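Local coordinates for glycoside hydrolase family protein (Novosphingobium sp. PP1Y, PDB 6Q2F), which is an alpha-L-rhamnosidase, a glycoside hydrolase that probably removes terminal L-rhamnose from plant-derived glycosides, at residues A[307-319]-A[377-389]. Sequence-based numbering, arbitrary orientation.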
ATOM      1  N   LYS A 307     -10.772 -33.114   0.263  1.00 59.59           N
ATOM      2  CA  LYS A 307     -10.063 -31.852   0.421  1.00 59.21           C
ATOM      3  C   LYS A 307     -10.752 -30.811  -0.447  1.00 62.09           C
ATOM      4  O   LYS A 307     -11.362 -31.145  -1.464  1.00 60.54           O
ATOM      5  CB  LYS A 307      -8.583 -31.979   0.020  1.00 62.52           C
ATOM      6  CG  LYS A 307      -7.728 -30.754   0.338  1.00 67.20           C
ATOM      7  CD  LYS A 307      -6.287 -30.972  -0.073  1.00 71.29           C
ATOM      8  CE  LYS A 307      -5.318 -30.368   0.925  1.00 71.82           C
ATOM      9  NZ  LYS A 307      -3.966 -30.951   0.728  1.00 73.26           N
ATOM     10  N   ALA A 308     -10.657 -29.553  -0.030  1.00 63.42           N
ATOM     11  CA  ALA A 308     -11.190 -28.449  -0.812  1.00 62.55           C
ATOM     12  C   ALA A 308     -10.138 -27.931  -1.787  1.00 61.61           C
ATOM     13  O   ALA A 308      -8.935 -28.144  -1.615  1.00 65.27           O
ATOM     14  CB  ALA A 308     -11.668 -27.314   0.096  1.00 59.79           C
ATOM     15  N   LEU A 309     -10.612 -27.240  -2.821  1.00 62.28           N
ATOM     16  CA  LEU A 309      -9.753 -26.674  -3.856  1.00 62.17           C
ATOM     17  C   LEU A 309     -10.094 -25.201  -4.015  1.00 60.16           C
ATOM     18  O   LEU A 309     -11.167 -24.869  -4.529  1.00 65.53           O
ATOM     19  CB  LEU A 309      -9.933 -27.397  -5.194  1.00 61.36           C
ATOM     20  CG  LEU A 309      -9.573 -28.878  -5.315  1.00 59.49           C
ATOM     21  CD1 LEU A 309     -10.740 -29.767  -4.926  1.00 63.15           C
ATOM     22  CD2 LEU A 309      -9.108 -29.194  -6.724  1.00 63.14           C
ATOM     23  N   GLU A 310      -9.191 -24.317  -3.587  1.00 54.69           N
ATOM     24  CA  GLU A 310      -9.326 -22.917  -3.965  1.00 59.36           C
ATOM     25  C   GLU A 310      -9.048 -22.785  -5.453  1.00 58.93           C
ATOM     26  O   GLU A 310      -8.035 -23.289  -5.952  1.00 62.56           O
ATOM     27  CB  GLU A 310      -8.373 -22.026  -3.172  1.00 59.23           C
ATOM     28  CG  GLU A 310      -8.982 -21.397  -1.925  1.00 69.09           C
ATOM     29  CD  GLU A 310      -8.219 -20.164  -1.466  1.00 77.86           C
ATOM     30  OE1 GLU A 310      -8.303 -19.117  -2.148  1.00 77.31           O
ATOM     31  OE2 GLU A 310      -7.526 -20.245  -0.429  1.00 83.67           O
ATOM     32  N   LEU A 311      -9.958 -22.127  -6.165  1.00 50.83           N
ATOM     33  CA  LEU A 311      -9.860 -21.976  -7.607  1.00 46.46           C
ATOM     34  C   LEU A 311      -9.356 -20.584  -7.955  1.00 44.71           C
ATOM     35  O   LEU A 311      -9.491 -19.636  -7.175  1.00 46.48           O
ATOM     36  CB  LEU A 311     -11.211 -22.233  -8.270  1.00 48.27           C
ATOM     37  CG  LEU A 311     -11.725 -23.650  -8.025  1.00 47.60           C
ATOM     38  CD1 LEU A 311     -13.093 -23.855  -8.669  1.00 45.43           C
ATOM     39  CD2 LEU A 311     -10.709 -24.682  -8.527  1.00 45.69           C
ATOM     40  N   SER A 312      -8.740 -20.453  -9.107  1.00 41.20           N
ATOM     41  CA  SER A 312      -8.176 -19.203  -9.517  1.00 37.22           C
ATOM     42  C   SER A 312      -7.995 -19.175 -10.992  1.00 35.42           C
ATOM     43  O   SER A 312      -8.468 -20.026 -11.681  1.00 38.99           O
ATOM     44  CB  SER A 312      -6.820 -19.014  -8.854  1.00 39.54           C
ATOM     45  OG  SER A 312      -5.841 -19.833  -9.427  1.00 43.61           O
ATOM     46  N   ASN A 313      -7.267 -18.181 -11.452  1.00 37.98           N
ATOM     47  CA  ASN A 313      -6.954 -18.000 -12.841  1.00 37.84           C
ATOM     48  C   ASN A 313      -5.992 -19.033 -13.379  1.00 42.56           C
ATOM     49  O   ASN A 313      -5.746 -19.073 -14.533  1.00 44.01           O
ATOM     50  CB  ASN A 313      -6.511 -16.583 -13.154  1.00 39.14           C
ATOM     51  CG  ASN A 313      -5.124 -16.279 -12.659  1.00 41.24           C
ATOM     52  OD1 ASN A 313      -4.803 -16.579 -11.543  1.00 48.36           O
ATOM     53  ND2 ASN A 313      -4.314 -15.691 -13.491  1.00 31.81           N
ATOM     54  N   VAL A 314      -5.428 -19.851 -12.520  1.00 40.64           N
ATOM     55  CA  VAL A 314      -4.548 -20.919 -12.960  1.00 39.29           C
ATOM     56  C   VAL A 314      -5.030 -22.202 -12.339  1.00 40.07           C
ATOM     57  O   VAL A 314      -5.764 -22.158 -11.406  1.00 44.29           O
ATOM     58  CB  VAL A 314      -3.087 -20.676 -12.641  1.00 45.03           C
ATOM     59  CG1 VAL A 314      -2.596 -19.476 -13.393  1.00 36.59           C
ATOM     60  CG2 VAL A 314      -2.894 -20.557 -11.151  1.00 43.15           C
ATOM     61  N   PRO A 315      -4.636 -23.340 -12.865  1.00 37.59           N
ATOM     62  CA  PRO A 315      -5.150 -24.597 -12.310  1.00 36.53           C
ATOM     63  C   PRO A 315      -4.809 -24.743 -10.834  1.00 37.95           C
ATOM     64  O   PRO A 315      -3.931 -24.068 -10.304  1.00 37.23           O
ATOM     65  CB  PRO A 315      -4.458 -25.672 -13.157  1.00 34.30           C
ATOM     66  CG  PRO A 315      -4.112 -24.984 -14.430  1.00 34.36           C
ATOM     67  CD  PRO A 315      -3.811 -23.574 -14.065  1.00 34.00           C
ATOM     68  N   THR A 316      -5.529 -25.644 -10.167  1.00 35.73           N
ATOM     69  CA  THR A 316      -5.295 -25.963  -8.763  1.00 41.23           C
ATOM     70  C   THR A 316      -5.037 -27.455  -8.642  1.00 45.01           C
ATOM     71  O   THR A 316      -5.870 -28.267  -9.054  1.00 47.44           O
ATOM     72  CB  THR A 316      -6.485 -25.563  -7.886  1.00 39.30           C
ATOM     73  OG1 THR A 316      -6.657 -24.141  -7.922  1.00 43.09           O
ATOM     74  CG2 THR A 316      -6.248 -25.995  -6.452  1.00 34.33           C
ATOM     75  N   THR A 317      -3.887 -27.813  -8.084  1.00 43.59           N
ATOM     76  CA  THR A 317      -3.539 -29.202  -7.835  1.00 45.07           C
ATOM     77  C   THR A 317      -3.516 -29.439  -6.333  1.00 47.12           C
ATOM     78  O   THR A 317      -2.958 -28.632  -5.591  1.00 44.59           O
ATOM     79  CB  THR A 317      -2.184 -29.533  -8.454  1.00 46.64           C
ATOM     80  OG1 THR A 317      -2.257 -29.322  -9.873  1.00 53.58           O
ATOM     81  CG2 THR A 317      -1.811 -30.976  -8.172  1.00 35.42           C
ATOM     82  N   ILE A 318      -4.155 -30.516  -5.890  1.00 45.12           N
ATOM     83  CA  ILE A 318      -4.128 -30.926  -4.495  1.00 42.37           C
ATOM     84  C   ILE A 318      -3.704 -32.378  -4.469  1.00 43.88           C
ATOM     85  O   ILE A 318      -3.965 -33.125  -5.412  1.00 53.39           O
ATOM     86  CB  ILE A 318      -5.489 -30.754  -3.788  1.00 45.86           C
ATOM     87  CG1 ILE A 318      -6.573 -31.524  -4.541  1.00 44.13           C
ATOM     88  CG2 ILE A 318      -5.842 -29.270  -3.633  1.00 36.03           C
ATOM     89  CD1 ILE A 318      -7.872 -31.648  -3.771  1.00 51.37           C
ATOM     90  N   SER A 319      -3.048 -32.775  -3.381  1.00 45.43           N
ATOM     91  CA  SER A 319      -2.628 -34.150  -3.176  1.00 48.73           C
ATOM     92  C   SER A 319      -3.034 -34.581  -1.775  1.00 52.94           C
ATOM     93  O   SER A 319      -3.167 -33.753  -0.870  1.00 57.79           O
ATOM     94  CB  SER A 319      -1.116 -34.307  -3.365  1.00 50.49           C
ATOM     95  OG  SER A 319      -0.751 -35.672  -3.309  1.00 52.43           O
ATOM     96  N   ALA A 377       1.340 -39.235  -6.158  1.00 57.09           N
ATOM     97  CA  ALA A 377       1.331 -38.054  -5.313  1.00 47.72           C
ATOM     98  C   ALA A 377       2.062 -36.925  -6.021  1.00 45.08           C
ATOM     99  O   ALA A 377       3.204 -37.097  -6.457  1.00 47.48           O
ATOM    100  CB  ALA A 377       1.989 -38.357  -3.967  1.00 43.64           C
ATOM    101  N   LEU A 378       1.404 -35.780  -6.141  1.00 42.00           N
ATOM    102  CA  LEU A 378       2.009 -34.600  -6.735  1.00 39.29           C
ATOM    103  C   LEU A 378       2.302 -33.586  -5.634  1.00 44.79           C
ATOM    104  O   LEU A 378       1.852 -33.723  -4.490  1.00 45.57           O
ATOM    105  CB  LEU A 378       1.090 -33.993  -7.805  1.00 40.12           C
ATOM    106  CG  LEU A 378       1.171 -34.488  -9.267  1.00 46.94           C
ATOM    107  CD1 LEU A 378       1.187 -35.985  -9.328  1.00 48.55           C
ATOM    108  CD2 LEU A 378       0.012 -33.949 -10.112  1.00 44.48           C
ATOM    109  N   VAL A 379       3.078 -32.560  -5.983  1.00 46.12           N
ATOM    110  CA  VAL A 379       3.276 -31.464  -5.046  1.00 42.71           C
ATOM    111  C   VAL A 379       1.928 -30.825  -4.759  1.00 43.36           C
ATOM    112  O   VAL A 379       1.251 -30.321  -5.665  1.00 42.74           O
ATOM    113  CB  VAL A 379       4.274 -30.444  -5.589  1.00 44.32           C
ATOM    114  CG1 VAL A 379       4.298 -29.217  -4.676  1.00 40.52           C
ATOM    115  CG2 VAL A 379       5.666 -31.076  -5.688  1.00 38.52           C
ATOM    116  N   ASP A 380       1.520 -30.862  -3.496  1.00 48.04           N
ATOM    117  CA  ASP A 380       0.244 -30.281  -3.117  1.00 44.63           C
ATOM    118  C   ASP A 380       0.266 -28.774  -3.344  1.00 41.56           C
ATOM    119  O   ASP A 380       1.172 -28.079  -2.878  1.00 40.89           O
ATOM    120  CB  ASP A 380      -0.059 -30.606  -1.657  1.00 47.11           C
ATOM    121  CG  ASP A 380      -1.359 -30.012  -1.202  1.00 49.54           C
ATOM    122  OD1 ASP A 380      -2.372 -30.227  -1.905  1.00 48.78           O
ATOM    123  OD2 ASP A 380      -1.369 -29.314  -0.167  1.00 53.95           O
ATOM    124  N   ARG A 381      -0.722 -28.283  -4.091  1.00 38.76           N
ATOM    125  CA  ARG A 381      -0.862 -26.862  -4.411  1.00 37.08           C
ATOM    126  C   ARG A 381       0.422 -26.278  -4.996  1.00 40.27           C
ATOM    127  O   ARG A 381       0.876 -25.192  -4.611  1.00 34.33           O
ATOM    128  CB  ARG A 381      -1.342 -26.075  -3.189  1.00 39.68           C
ATOM    129  CG  ARG A 381      -2.868 -25.928  -3.208  1.00 44.11           C
ATOM    130  CD  ARG A 381      -3.422 -25.710  -1.850  1.00 54.32           C
ATOM    131  NE  ARG A 381      -3.095 -26.802  -0.946  1.00 56.19           N
ATOM    132  CZ  ARG A 381      -3.454 -26.798   0.331  1.00 52.57           C
ATOM    133  NH1 ARG A 381      -4.137 -25.762   0.803  1.00 53.67           N
ATOM    134  NH2 ARG A 381      -3.137 -27.809   1.131  1.00 48.81           N
ATOM    135  N   TYR A 382       0.983 -26.992  -5.985  1.00 38.81           N
ATOM    136  CA  TYR A 382       2.261 -26.573  -6.556  1.00 32.92           C
ATOM    137  C   TYR A 382       2.124 -25.272  -7.335  1.00 31.95           C
ATOM    138  O   TYR A 382       3.055 -24.460  -7.352  1.00 35.18           O
ATOM    139  CB  TYR A 382       2.848 -27.681  -7.443  1.00 34.62           C
ATOM    140  CG  TYR A 382       2.388 -27.694  -8.890  1.00 39.19           C
ATOM    141  CD1 TYR A 382       3.034 -26.923  -9.857  1.00 35.93           C
ATOM    142  CD2 TYR A 382       1.313 -28.476  -9.289  1.00 34.19           C
ATOM    143  CE1 TYR A 382       2.612 -26.922 -11.173  1.00 34.92           C
ATOM    144  CE2 TYR A 382       0.889 -28.491 -10.604  1.00 40.78           C
ATOM    145  CZ  TYR A 382       1.544 -27.714 -11.544  1.00 42.20           C
ATOM    146  OH  TYR A 382       1.116 -27.726 -12.858  1.00 40.69           O
ATOM    147  N   GLU A 383       0.979 -25.058  -7.998  1.00 32.33           N
ATOM    148  CA  GLU A 383       0.810 -23.842  -8.791  1.00 29.14           C
ATOM    149  C   GLU A 383       1.055 -22.596  -7.946  1.00 34.75           C
ATOM    150  O   GLU A 383       1.792 -21.693  -8.357  1.00 34.80           O
ATOM    151  CB  GLU A 383      -0.583 -23.801  -9.428  1.00 31.03           C
ATOM    152  CG  GLU A 383      -0.846 -24.927 -10.443  1.00 33.77           C
ATOM    153  CD  GLU A 383      -1.610 -26.068  -9.830  1.00 40.85           C
ATOM    154  OE1 GLU A 383      -1.682 -26.105  -8.585  1.00 43.81           O
ATOM    155  OE2 GLU A 383      -2.135 -26.932 -10.564  1.00 43.35           O
ATOM    156  N   THR A 384       0.454 -22.526  -6.752  1.00 35.16           N
ATOM    157  CA  THR A 384       0.676 -21.339  -5.928  1.00 30.43           C
ATOM    158  C   THR A 384       2.077 -21.345  -5.324  1.00 31.53           C
ATOM    159  O   THR A 384       2.727 -20.297  -5.260  1.00 35.28           O
ATOM    160  CB  THR A 384      -0.408 -21.190  -4.845  1.00 28.02           C
ATOM    161  OG1 THR A 384      -0.134 -20.028  -4.043  1.00 29.53           O
ATOM    162  CG2 THR A 384      -0.502 -22.392  -3.952  1.00 27.74           C
ATOM    163  N   LYS A 385       2.581 -22.518  -4.922  1.00 38.23           N
ATOM    164  CA  LYS A 385       3.920 -22.572  -4.331  1.00 38.50           C
ATOM    165  C   LYS A 385       4.996 -22.204  -5.341  1.00 32.33           C
ATOM    166  O   LYS A 385       6.048 -21.688  -4.957  1.00 29.88           O
ATOM    167  CB  LYS A 385       4.207 -23.961  -3.750  1.00 34.51           C
ATOM    168  CG  LYS A 385       3.411 -24.293  -2.491  1.00 33.03           C
ATOM    169  CD  LYS A 385       3.511 -25.792  -2.165  1.00 31.82           C
ATOM    170  CE  LYS A 385       2.707 -26.143  -0.902  1.00 35.20           C
ATOM    171  NZ  LYS A 385       2.657 -27.613  -0.651  1.00 34.49           N
ATOM    172  N   ALA A 386       4.745 -22.446  -6.625  1.00 30.06           N
ATOM    173  CA  ALA A 386       5.680 -22.082  -7.681  1.00 28.97           C
ATOM    174  C   ALA A 386       5.512 -20.643  -8.129  1.00 30.02           C
ATOM    175  O   ALA A 386       6.227 -20.209  -9.037  1.00 27.50           O
ATOM    176  CB  ALA A 386       5.516 -23.015  -8.888  1.00 26.15           C
ATOM    177  N   GLY A 387       4.584 -19.901  -7.539  1.00 30.17           N
ATOM    178  CA  GLY A 387       4.447 -18.497  -7.861  1.00 27.27           C
ATOM    179  C   GLY A 387       3.552 -18.169  -9.036  1.00 29.66           C
ATOM    180  O   GLY A 387       3.562 -17.024  -9.497  1.00 28.84           O
ATOM    181  N   PHE A 388       2.787 -19.131  -9.546  1.00 27.21           N
ATOM    182  CA  PHE A 388       1.839 -18.804 -10.599  1.00 35.29           C
ATOM    183  C   PHE A 388       0.623 -18.063 -10.061  1.00 41.97           C
ATOM    184  O   PHE A 388      -0.060 -17.388 -10.833  1.00 38.53           O
ATOM    185  CB  PHE A 388       1.381 -20.068 -11.323  1.00 26.25           C
ATOM    186  CG  PHE A 388       2.440 -20.690 -12.188  1.00 33.88           C
ATOM    187  CD1 PHE A 388       2.819 -20.087 -13.377  1.00 29.96           C
ATOM    188  CD2 PHE A 388       3.046 -21.875 -11.820  1.00 32.62           C
ATOM    189  CE1 PHE A 388       3.791 -20.649 -14.172  1.00 29.06           C
ATOM    190  CE2 PHE A 388       4.020 -22.448 -12.613  1.00 34.09           C
ATOM    191  CZ  PHE A 388       4.390 -21.834 -13.795  1.00 34.89           C
ATOM    192  N   VAL A 389       0.345 -18.179  -8.762  1.00 41.35           N
ATOM    193  CA  VAL A 389      -0.771 -17.483  -8.124  1.00 34.60           C
ATOM    194  C   VAL A 389      -0.439 -17.365  -6.646  1.00 35.70           C
ATOM    195  O   VAL A 389       0.186 -18.256  -6.067  1.00 33.57           O
ATOM    196  CB  VAL A 389      -2.110 -18.230  -8.346  1.00 34.52           C
ATOM    197  CG1 VAL A 389      -2.011 -19.671  -7.833  1.00 28.83           C
ATOM    198  CG2 VAL A 389      -3.249 -17.481  -7.650  1.00 31.71           C
TER
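Strand 316-325, an outermost strand of a four-stranded antiparallel sheet, meets helix 382-385 and the chain leading into it chiefly through Thr317, whose backbone and side chain are both held. Glu383 OE1 accepts Thr317 N at 2.8 Å on its syn side; Glu383 OE2 also accepts Thr317 OG1, though at 2.5 Å the exact length is doubtful. Glu383 bends at chi2 (98°), which lays CD over one face of the Tyr382 ring, offset toward the rim. Just before the helix, Arg381 occupies the N-cap position, and its N reaches Thr317 O at 2.7 Å from above the carbonyl plane. The sheet appears to form one layer of a beta-sandwich, with strand 303-308 at the edge of the other, and Lys307 comes from that strand to join a salt-bridge network. A fully extended chi1 (179°) carries the Asp380 carboxylate to Ser319 N, which meets OD1 on its anti side at 3.0 Å, while OD2 receives Arg381 NH2 in the guanidinium plane. Lys307 NZ makes weak bonds to OD1 and OD2 of Asp380, each 3.2 Å long. An asparagine in place of this aspartate would probably leave Lys307 and Arg381, 3.3 Å apart between NZ and NH2, without the shared anion that draws them together. Farther along, Val314 and Val389 lie alongside each other, pointing opposite ways, CG2 of the former touching CG1 of the latter at 3.5 Å, beyond the Schellman turn at Gly387.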